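Local coordinates for protein beta-N-acetylhexosaminidase (PDB 5BZA) that probably hydrolyses terminal non-reducing N-acetyl-hexosamine residues in N-acetyl-beta-hexosaminides, as a glycoside hydrolase of family 3, at residues 242-247 and 271-276; 220-225 and 263-268; 6-11 and 304-309. One frame throughout, in Å; residues are numbered along the deposited sequence.

How the contacts relate
The three contacts lie in the same barrel domain. Contact 1 joins strands 241-243 and 273-275. Contact 2 packs helix 258-268 against the loop 220-225. Its centre is about 11 Å from that of contact 1, and Phe265 links the two, with CZ 3.3 Å from Met272 O. Contact 3 places helix 299-314 beside the start of strand 9-13. Its centre is about 10 Å from that of contact 1. There a probable hydrogen bond of 2.8 Å runs from Ile273 N to Leu8 O. Contacts 2 and 3 are about 15 Å apart between centres. Contact 1 also carries Asp245, which binds a cadmium ion together with His161.

Contact 1 (242-247 and 271-276); sequences VLSDAM and NMILLD
Ser244 turns its hydroxyl between its own backbone N and carbonyl carbon (chi1 77°), and this sets OG in front of Leu274 N. OG accepts from Leu274 N at 2.9 Å and donates to Asp245 O, which ties Ser244 to both the facing strand and the backbone of the next residue. With CG of Leu274 anti to the backbone N (chi1 180°) and chi2 near 73°, CD2 lies 3.6 Å from Ala246 N. With an alanine here in place of Ser244 the hydroxyl is gone, which would probably leave Leu274 N without its acceptor and Asp245 O without this donor. Asn271 OD1 accepts from Val242 N at 3.0 Å and is shared with Arg233. Val242 O is gripped by two donors, Asn271 N and Met272 N. Met272 O then takes Ser244 N in a nearly straight-on approach to the carbonyl. Leu274 O receives Met247 N at 2.9 Å in the same manner. Leu243 and Met272 lie side by side, with CD1 of the leucine 3.8 Å from CB of the methionine. Met247 crosses Ile273 at about a right angle, CG meeting CG2 at 3.6 Å. Asp245 binds a cadmium ion with His161. The contact pairs parallel strands 241-243 and 273-275, closing the barrel. Strand 205-208 flanks it on one side and strand 9-13 on the other, while helix 258-268 packs against Ser244, Met247 and Ile273.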
# COMPACT_ATOMS: atom_id res chain seq x y z
N VAL B 242 11.17 -26.43 -7.71
CA VAL B 242 11.98 -25.77 -8.73
C VAL B 242 11.11 -25.26 -9.86
O VAL B 242 10.36 -26.03 -10.48
CB VAL B 242 13.06 -26.75 -9.36
CG1 VAL B 242 13.72 -26.13 -10.65
CG2 VAL B 242 14.08 -27.15 -8.34
N LEU B 243 11.26 -23.98 -10.18
CA LEU B 243 10.51 -23.32 -11.25
C LEU B 243 11.37 -22.85 -12.37
O LEU B 243 12.46 -22.36 -12.13
CB LEU B 243 9.77 -22.06 -10.74
CG LEU B 243 8.41 -22.02 -10.08
CD1 LEU B 243 8.37 -22.94 -8.89
CD2 LEU B 243 8.26 -20.59 -9.63
N SER B 244 10.86 -22.89 -13.59
CA SER B 244 11.53 -22.18 -14.66
C SER B 244 11.40 -20.68 -14.48
O SER B 244 10.44 -20.18 -13.86
CB SER B 244 10.97 -22.62 -16.02
OG SER B 244 9.71 -22.02 -16.32
N ASP B 245 12.33 -19.93 -15.06
CA ASP B 245 11.99 -18.54 -15.37
C ASP B 245 10.94 -18.64 -16.50
O ASP B 245 10.68 -19.74 -16.99
CB ASP B 245 13.21 -17.71 -15.78
CG ASP B 245 13.00 -16.22 -15.51
OD1 ASP B 245 11.83 -15.84 -15.24
OD2 ASP B 245 13.97 -15.42 -15.60
N ALA B 246 10.32 -17.54 -16.91
CA ALA B 246 9.18 -17.65 -17.86
C ALA B 246 9.61 -18.26 -19.19
O ALA B 246 10.50 -17.74 -19.86
CB ALA B 246 8.53 -16.30 -18.09
N MET B 247 8.96 -19.35 -19.59
CA MET B 247 9.42 -20.13 -20.77
C MET B 247 9.32 -19.38 -22.09
O MET B 247 10.02 -19.70 -23.03
CB MET B 247 8.63 -21.43 -20.89
CG MET B 247 9.02 -22.49 -19.91
SD MET B 247 10.73 -23.07 -20.08
CE MET B 247 10.65 -24.44 -18.93
N ASN B 271 10.09 -28.74 -11.55
CA ASN B 271 8.75 -29.03 -11.07
C ASN B 271 7.66 -28.15 -11.68
O ASN B 271 6.64 -28.64 -12.13
CB ASN B 271 8.67 -28.89 -9.56
CG ASN B 271 9.65 -29.75 -8.84
OD1 ASN B 271 10.33 -29.27 -7.92
ND2 ASN B 271 9.71 -31.04 -9.19
N MET B 272 7.84 -26.83 -11.66
CA MET B 272 6.79 -25.99 -12.19
C MET B 272 7.27 -25.15 -13.33
O MET B 272 8.24 -24.41 -13.21
CB MET B 272 6.21 -25.05 -11.12
CG MET B 272 5.43 -25.75 -10.04
SD MET B 272 4.49 -24.64 -8.95
CE MET B 272 3.00 -24.42 -9.93
N ILE B 273 6.52 -25.22 -14.42
CA ILE B 273 6.78 -24.38 -15.58
C ILE B 273 6.12 -23.00 -15.44
O ILE B 273 4.91 -22.92 -15.31
CB ILE B 273 6.31 -25.08 -16.83
CG1 ILE B 273 7.17 -26.34 -16.99
CG2 ILE B 273 6.40 -24.13 -18.00
CD1 ILE B 273 6.71 -27.34 -18.01
N LEU B 274 6.93 -21.93 -15.43
CA LEU B 274 6.40 -20.58 -15.34
C LEU B 274 6.11 -20.02 -16.74
O LEU B 274 6.98 -20.03 -17.62
CB LEU B 274 7.39 -19.69 -14.57
CG LEU B 274 7.02 -18.21 -14.38
CD1 LEU B 274 5.88 -18.09 -13.32
CD2 LEU B 274 8.17 -17.32 -13.99
N LEU B 275 4.84 -19.65 -16.99
CA LEU B 275 4.42 -18.92 -18.20
C LEU B 275 4.15 -17.48 -17.90
O LEU B 275 3.45 -17.21 -16.94
CB LEU B 275 3.16 -19.50 -18.79
CG LEU B 275 3.31 -20.99 -19.07
CD1 LEU B 275 2.01 -21.54 -19.56
CD2 LEU B 275 4.48 -21.17 -20.11
N ASP B 276 4.63 -16.55 -18.71
CA ASP B 276 4.40 -15.16 -18.38
C ASP B 276 3.06 -14.68 -18.94
O ASP B 276 2.74 -13.50 -18.82
CB ASP B 276 5.57 -14.25 -18.83
CG ASP B 276 5.69 -14.16 -20.32
OD1 ASP B 276 5.00 -14.92 -21.02
OD2 ASP B 276 6.51 -13.34 -20.81

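Contact 2 (220-225 and 263-268); sequences PATLSK and RFFIEA
The backbones draw together at two points, Leu223 with Phe265 and Lys225 with Ala268. The CA atoms of Lys225 and Ala268 are 3.9 Å apart. Segment 220-225 makes a short 3-10 turn, in which Leu223 N bonds Pro220 O, and then runs into a helix. Ser224 is the N-cap of that helix. Its OG bonds Leu227 N and is also held by Asp217. Segment 263-268 belongs to helix 258-268, with Glu267 N bonded to Arg263 O. No direct hydrogen bond crosses between the two segments, so the join rests on packing. Leu223 lies across Phe264 at about a right angle, its CB 3.6 Å from CB of the phenylalanine. Its CD2 reaches further, to 3.6 Å from Phe265 N. Phe265 has CG anti to its backbone N (chi1 173°), which carries the ring past Thr222. Thr222 O then sits at the ring edge, near its plane, 3.3 Å from CD1 of Phe265. CG2 of the threonine meets the same carbon at 3.8 Å. The threonine hydroxyl bonds His210 and Thr208 instead. The methyl of Ala268 packs against the first residue of helix 225-235, 3.7 Å from Lys225 N. Lys225 runs out extended and bends at chi3 (-57°), laying CE 3.4 Å from Glu267 O. A water accepts from Lys225 NZ; its bridge to Glu267 OE1 is doubtful, as that atom's place is uncertain. Glu267 also pairs with Lys301. The Thr222 side chain lies about 5 Å from that of the metal ligand Asp245. This is packing in the TIM barrel: the loop 220-225, leading from strand 205-208 into helix 225-235, lies against the outer helix 258-268. Ile252 of helix 250-253 also rests on Leu223 and Pro220.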
# COMPACT_ATOMS: atom_id res chain seq x y z
N PRO B 220 20.74 -24.15 -21.53
CA PRO B 220 20.38 -23.14 -20.53
C PRO B 220 20.10 -23.84 -19.23
O PRO B 220 19.55 -24.96 -19.22
CB PRO B 220 19.10 -22.50 -21.10
CG PRO B 220 19.14 -22.79 -22.55
CD PRO B 220 19.85 -24.10 -22.71
N ALA B 221 20.48 -23.23 -18.12
CA ALA B 221 20.28 -23.90 -16.85
C ALA B 221 18.84 -24.44 -16.67
O ALA B 221 18.63 -25.51 -16.07
CB ALA B 221 20.66 -22.96 -15.70
N THR B 222 17.85 -23.69 -17.16
CA THR B 222 16.45 -24.10 -17.08
C THR B 222 16.20 -25.47 -17.69
O THR B 222 15.41 -26.26 -17.20
CB THR B 222 15.53 -23.05 -17.74
OG1 THR B 222 15.75 -21.78 -17.10
CG2 THR B 222 14.04 -23.44 -17.65
N LEU B 223 16.92 -25.75 -18.75
CA LEU B 223 16.76 -27.00 -19.50
C LEU B 223 17.92 -27.98 -19.32
O LEU B 223 18.05 -28.92 -20.09
CB LEU B 223 16.62 -26.70 -21.00
CG LEU B 223 15.52 -25.67 -21.27
CD1 LEU B 223 15.41 -25.43 -22.76
CD2 LEU B 223 14.21 -26.12 -20.65
N SER B 224 18.75 -27.75 -18.30
CA SER B 224 19.98 -28.52 -18.13
C SER B 224 19.88 -29.55 -17.02
O SER B 224 19.89 -29.20 -15.83
CB SER B 224 21.16 -27.58 -17.86
OG SER B 224 22.27 -28.31 -17.36
N LYS B 225 19.83 -30.82 -17.41
CA LYS B 225 19.80 -31.93 -16.45
C LYS B 225 21.07 -31.96 -15.59
O LYS B 225 21.05 -32.36 -14.42
CB LYS B 225 19.66 -33.27 -17.18
CG LYS B 225 19.59 -34.46 -16.23
CD LYS B 225 19.37 -35.78 -16.97
CE LYS B 225 18.11 -35.77 -17.85
NZ LYS B 225 17.79 -37.16 -18.34
N ARG B 263 9.88 -30.68 -22.27
CA ARG B 263 10.58 -31.96 -22.12
C ARG B 263 11.85 -31.78 -21.33
O ARG B 263 12.09 -32.47 -20.34
CB ARG B 263 10.96 -32.60 -23.47
CG ARG B 263 11.44 -34.07 -23.32
CD ARG B 263 12.14 -34.67 -24.57
NE ARG B 263 11.68 -34.07 -25.82
CZ ARG B 263 12.39 -33.17 -26.51
NH1 ARG B 263 13.62 -32.79 -26.11
NH2 ARG B 263 11.86 -32.66 -27.62
N PHE B 264 12.69 -30.87 -21.79
CA PHE B 264 13.99 -30.69 -21.16
C PHE B 264 13.79 -30.28 -19.69
O PHE B 264 14.39 -30.87 -18.80
CB PHE B 264 14.84 -29.65 -21.90
CG PHE B 264 15.53 -30.17 -23.15
CD1 PHE B 264 16.08 -31.44 -23.17
CD2 PHE B 264 15.63 -29.37 -24.30
CE1 PHE B 264 16.74 -31.91 -24.31
CE2 PHE B 264 16.25 -29.82 -25.45
CZ PHE B 264 16.83 -31.10 -25.46
N PHE B 265 12.94 -29.28 -19.45
CA PHE B 265 12.79 -28.80 -18.08
C PHE B 265 12.33 -29.91 -17.14
O PHE B 265 12.90 -30.10 -16.06
CB PHE B 265 11.81 -27.62 -18.04
CG PHE B 265 11.47 -27.16 -16.65
CD1 PHE B 265 12.34 -26.36 -15.92
CD2 PHE B 265 10.27 -27.55 -16.05
CE1 PHE B 265 12.00 -25.94 -14.63
CE2 PHE B 265 9.93 -27.12 -14.76
CZ PHE B 265 10.79 -26.31 -14.06
N ILE B 266 11.31 -30.66 -17.52
CA ILE B 266 10.79 -31.66 -16.58
C ILE B 266 11.75 -32.84 -16.44
O ILE B 266 12.03 -33.32 -15.32
CB ILE B 266 9.39 -32.12 -17.00
CG1 ILE B 266 8.41 -30.95 -16.84
CG2 ILE B 266 8.92 -33.26 -16.10
CD1 ILE B 266 8.27 -30.45 -15.40
N GLU B 267 12.29 -33.29 -17.57
CA GLU B 267 13.28 -34.36 -17.55
C GLU B 267 14.53 -33.92 -16.77
O GLU B 267 15.28 -34.78 -16.28
CB GLU B 267 13.61 -34.80 -18.97
CG GLU B 267 12.52 -35.70 -19.54
CD GLU B 267 12.39 -37.01 -18.76
OE1 GLU B 267 13.42 -37.69 -18.55
OE2 GLU B 267 11.27 -37.36 -18.33
N ALA B 268 14.79 -32.60 -16.73
CA ALA B 268 15.93 -32.02 -16.02
C ALA B 268 15.76 -32.02 -14.51
O ALA B 268 16.72 -31.84 -13.77
CB ALA B 268 16.21 -30.62 -16.51
O HOH W 1 15.57 -37.28 -20.20

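Contact 3 (6-11 and 304-309); sequences GKLFFC and RSIKIV
Leu8 and Ile306 cross at about a right angle. CD1 of Leu8 is the contacting branch, and it comes 3.5 Å from CG1 of Ile306. The chi1 of Leu8, -91°, departs from a staggered value, and chi2 (57°) then directs CD1 at the helix. The same methyl also rests on the helix beside Ile306, 4.0 Å from Ser305 CB. Ser305 meets the leucine with this carbon; its hydroxyl bonds Asn271 ND2 and Lys301 O. The second half of the contact is made by Lys7 and Val309. The valine puts both methyls toward the turn. CG2 lies 3.4 Å from Lys7 O, while CG1 meets Lys7 CB at 4.0 Å. Lys7 has CG anti to its carbonyl carbon (chi1 -68°) and is fully extended beyond it. The chain runs past Ile306, and CD of Lys7 lies 4.2 Å from CG2 of the isoleucine. Its NZ goes on to a salt bridge with Asp310, the residue after Val309, and makes a long, weak ion pair with Asp4. The lysine thus packs with its methylenes and ends on a carboxylate. No hydrogen bond joins the two segments, so they are held by packing, while the lysine's charge is met by Asp310, just past segment 304-309. On the side of segment 6-11 the backbone turns tightly, with Phe9 N bonded to Gly6 O, before strand 9-13 sets off. Val309 also touches Ala30, Leu241 and Met272, near the starts of three more strands, placing helix 299-314 at the N-terminal ends of strands of the TIM barrel. Helix 281-293 packs against Leu8 through Leu288, and strand 9-13 runs between strands 31-34 and 273-275.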
# COMPACT_ATOMS: atom_id res chain seq x y z
N GLY B 6 -2.11 -29.50 -14.08
CA GLY B 6 -2.12 -28.07 -13.90
C GLY B 6 -1.20 -27.71 -12.76
O GLY B 6 -0.69 -26.60 -12.68
N LYS B 7 -0.95 -28.66 -11.87
CA LYS B 7 -0.02 -28.40 -10.79
C LYS B 7 1.40 -28.13 -11.31
O LYS B 7 2.22 -27.54 -10.62
CB LYS B 7 -0.06 -29.54 -9.79
CG LYS B 7 -1.42 -29.52 -9.07
CD LYS B 7 -1.58 -30.48 -7.93
CE LYS B 7 -2.97 -30.31 -7.35
NZ LYS B 7 -3.27 -31.23 -6.23
N LEU B 8 1.68 -28.51 -12.54
CA LEU B 8 3.01 -28.28 -13.05
C LEU B 8 3.11 -26.93 -13.76
O LEU B 8 4.08 -26.67 -14.48
CB LEU B 8 3.44 -29.41 -14.01
CG LEU B 8 4.17 -30.60 -13.36
CD1 LEU B 8 3.31 -31.22 -12.29
CD2 LEU B 8 4.63 -31.66 -14.39
N PHE B 9 2.14 -26.05 -13.54
CA PHE B 9 2.16 -24.75 -14.20
C PHE B 9 1.95 -23.58 -13.26
O PHE B 9 1.12 -23.64 -12.35
CB PHE B 9 1.11 -24.69 -15.31
CG PHE B 9 1.46 -25.59 -16.45
CD1 PHE B 9 2.43 -25.21 -17.37
CD2 PHE B 9 0.84 -26.83 -16.59
CE1 PHE B 9 2.76 -26.04 -18.40
CE2 PHE B 9 1.17 -27.67 -17.64
CZ PHE B 9 2.13 -27.27 -18.54
N PHE B 10 2.71 -22.52 -13.53
CA PHE B 10 2.67 -21.29 -12.80
C PHE B 10 2.41 -20.22 -13.84
O PHE B 10 3.25 -20.02 -14.72
CB PHE B 10 4.00 -21.01 -12.07
CG PHE B 10 3.83 -20.30 -10.75
CD1 PHE B 10 3.23 -19.02 -10.70
CD2 PHE B 10 4.28 -20.88 -9.56
CE1 PHE B 10 3.07 -18.34 -9.48
CE2 PHE B 10 4.11 -20.20 -8.32
CZ PHE B 10 3.50 -18.93 -8.29
N CYS B 11 1.26 -19.54 -13.78
CA CYS B 11 0.89 -18.59 -14.87
C CYS B 11 0.81 -17.12 -14.47
O CYS B 11 0.19 -16.77 -13.47
CB CYS B 11 -0.46 -18.94 -15.51
SG CYS B 11 -0.68 -20.65 -16.14
N ARG B 304 6.50 -37.01 -8.90
CA ARG B 304 7.30 -36.44 -7.82
C ARG B 304 7.05 -34.94 -7.76
O ARG B 304 6.94 -34.36 -6.68
CB ARG B 304 8.81 -36.73 -8.00
CG ARG B 304 9.18 -38.20 -7.73
CD ARG B 304 10.68 -38.45 -7.53
NE ARG B 304 11.51 -38.25 -8.72
CZ ARG B 304 11.73 -39.18 -9.66
NH1 ARG B 304 11.14 -40.38 -9.58
NH2 ARG B 304 12.51 -38.90 -10.71
N SER B 305 6.98 -34.35 -8.94
CA SER B 305 6.66 -32.94 -9.10
C SER B 305 5.31 -32.58 -8.47
O SER B 305 5.22 -31.66 -7.65
CB SER B 305 6.68 -32.59 -10.58
OG SER B 305 8.03 -32.57 -11.06
N ILE B 306 4.26 -33.30 -8.85
CA ILE B 306 2.94 -33.10 -8.28
C ILE B 306 2.98 -33.23 -6.76
O ILE B 306 2.33 -32.45 -6.03
CB ILE B 306 1.92 -34.06 -8.89
CG1 ILE B 306 1.63 -33.63 -10.33
CG2 ILE B 306 0.65 -34.08 -8.07
CD1 ILE B 306 0.61 -34.48 -11.05
N LYS B 307 3.75 -34.21 -6.27
CA LYS B 307 3.87 -34.40 -4.82
C LYS B 307 4.47 -33.14 -4.15
O LYS B 307 3.95 -32.65 -3.12
CB LYS B 307 4.76 -35.61 -4.51
CG LYS B 307 4.91 -35.92 -3.03
CD LYS B 307 5.50 -37.31 -2.81
CE LYS B 307 6.11 -37.43 -1.40
NZ LYS B 307 5.38 -36.59 -0.39
N ILE B 308 5.53 -32.61 -4.77
CA ILE B 308 6.18 -31.42 -4.25
C ILE B 308 5.20 -30.21 -4.23
O ILE B 308 5.06 -29.53 -3.20
CB ILE B 308 7.44 -31.09 -5.07
CG1 ILE B 308 8.50 -32.17 -4.87
CG2 ILE B 308 8.02 -29.76 -4.66
CD1 ILE B 308 9.77 -31.92 -5.63
N VAL B 309 4.52 -29.97 -5.35
CA VAL B 309 3.59 -28.86 -5.39
C VAL B 309 2.51 -29.00 -4.32
O VAL B 309 2.18 -28.02 -3.64
CB VAL B 309 2.94 -28.72 -6.76
CG1 VAL B 309 1.77 -27.72 -6.69
CG2 VAL B 309 3.96 -28.29 -7.77